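Local atomic coordinates of glycerol trinitrate reductase (Agrobacterium tumefaciens, PDB entry 5EPD), a protein that probably acts as an FMN-dependent oxidoreductase of the Old Yellow Enzyme family, named for the reduction of glycerol trinitrate. Residues Tyr95-Ala98 / Gln99-Gly102. Numbering follows the deposited sequence.
Sequences YTQA and QIDG
Over one face of the Tyr95 ring stands the end of the Gln99 amide, its OE1 3.6 Å above the ring plane and offset toward the rim. Ring and amide planes are 83° apart, so the amide stands almost upright on the ring, with NE2 3.6 Å from Tyr95 CZ. Tyr95 CG sits between its own backbone N and carbonyl carbon (chi1 56°), which brings the ring beneath this amide. Two backbone N-H groups grip the same oxygen: Tyr95 N reaches Gln99 OE1 at 2.7 Å, nearly in line with the C=O bond, whereas Thr96 N, 3.0 Å from OE1, comes from above the carbonyl plane. Together with the NE2 bond to Gly54 O, they fix the rotation of a buried amide.

Gln99 and Thr96 form a capping box at the start of the helix. Thr96 is the N-cap; its OG1 accepts a weak bond from Gln99 N at 3.4 Å, while the Gln99 side chain, extended beyond CG, returns to Thr96 N. The first helical turns follow, with Ile100 N bonding to Thr96 O, Asp101 N to Gln97 O and Gly102 N to Ala98 O.

From the first residue of the helix, the Gln97 chain bends at chi2 and its NE2 meets the syn side of OD1 of Asp101, one turn on, at 2.9 Å, the amide and carboxylate planes 63° apart. A water donates to Asp101 OD2 and accepts a weak bond from Gln97 NE2, which also bonds Glu187.

This is the N-terminal end of helix 97-112, the helix of the beta-alpha-beta crossover from strand 73-80 to strand 117-122 of the TIM barrel. Ile100 packs on Asn184 and Glu187 of helix 171-187, Tyr95 touches Lys180 of that helix, and Ala98 and Gln99 rest on Val56 of strand 56-57.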
# COMPACT_ATOMS: atom_id res chain seq x y z
N TYR A 95 6.88 -12.83 5.69
CA TYR A 95 7.36 -13.23 7.01
C TYR A 95 8.06 -14.58 7.06
O TYR A 95 8.76 -14.84 8.04
CB TYR A 95 6.22 -13.18 8.05
CG TYR A 95 4.96 -14.01 7.73
CD1 TYR A 95 3.89 -13.45 7.05
CD2 TYR A 95 4.84 -15.33 8.15
CE1 TYR A 95 2.75 -14.17 6.78
CE2 TYR A 95 3.70 -16.07 7.88
CZ TYR A 95 2.65 -15.48 7.19
OH TYR A 95 1.51 -16.19 6.92
N THR A 96 7.88 -15.43 6.05
CA THR A 96 8.59 -16.72 5.97
C THR A 96 9.59 -16.71 4.81
O THR A 96 9.40 -15.98 3.83
CB THR A 96 7.63 -17.91 5.75
OG1 THR A 96 7.08 -17.84 4.43
CG2 THR A 96 6.53 -17.93 6.77
N GLN A 97 10.65 -17.52 4.92
CA GLN A 97 11.64 -17.66 3.84
C GLN A 97 11.05 -18.05 2.49
O GLN A 97 11.49 -17.52 1.46
CB GLN A 97 12.72 -18.70 4.19
CG GLN A 97 13.96 -18.61 3.31
CD GLN A 97 14.71 -17.27 3.46
OE1 GLN A 97 14.75 -16.68 4.54
NE2 GLN A 97 15.30 -16.78 2.37
N ALA A 98 10.08 -18.98 2.48
CA ALA A 98 9.33 -19.36 1.26
C ALA A 98 8.82 -18.12 0.52
O ALA A 98 9.03 -17.97 -0.68
CB ALA A 98 8.17 -20.28 1.59
N GLN A 99 8.18 -17.21 1.25
CA GLN A 99 7.67 -15.96 0.66
C GLN A 99 8.80 -15.06 0.15
O GLN A 99 8.77 -14.59 -0.99
CB GLN A 99 6.82 -15.21 1.68
CG GLN A 99 5.55 -15.96 2.09
CD GLN A 99 5.06 -15.60 3.50
OE1 GLN A 99 5.65 -14.75 4.19
NE2 GLN A 99 4.00 -16.29 3.94
N ILE A 100 9.81 -14.84 0.98
CA ILE A 100 10.95 -14.06 0.56
C ILE A 100 11.46 -14.56 -0.79
O ILE A 100 11.62 -13.77 -1.75
CB ILE A 100 12.07 -14.15 1.61
CG1 ILE A 100 11.61 -13.48 2.92
CG2 ILE A 100 13.35 -13.48 1.10
CD1 ILE A 100 12.57 -13.63 4.08
N ASP A 101 11.69 -15.88 -0.87
CA ASP A 101 12.26 -16.49 -2.07
C ASP A 101 11.34 -16.37 -3.28
O ASP A 101 11.82 -16.11 -4.39
CB ASP A 101 12.70 -17.93 -1.81
CG ASP A 101 13.80 -18.02 -0.76
OD1 ASP A 101 14.36 -16.97 -0.35
OD2 ASP A 101 14.09 -19.15 -0.33
N GLY A 102 10.03 -16.51 -3.06
CA GLY A 102 9.05 -16.15 -4.10
C GLY A 102 9.17 -14.69 -4.59
O GLY A 102 9.08 -14.41 -5.80
O HOH W 1 16.83 -18.75 0.66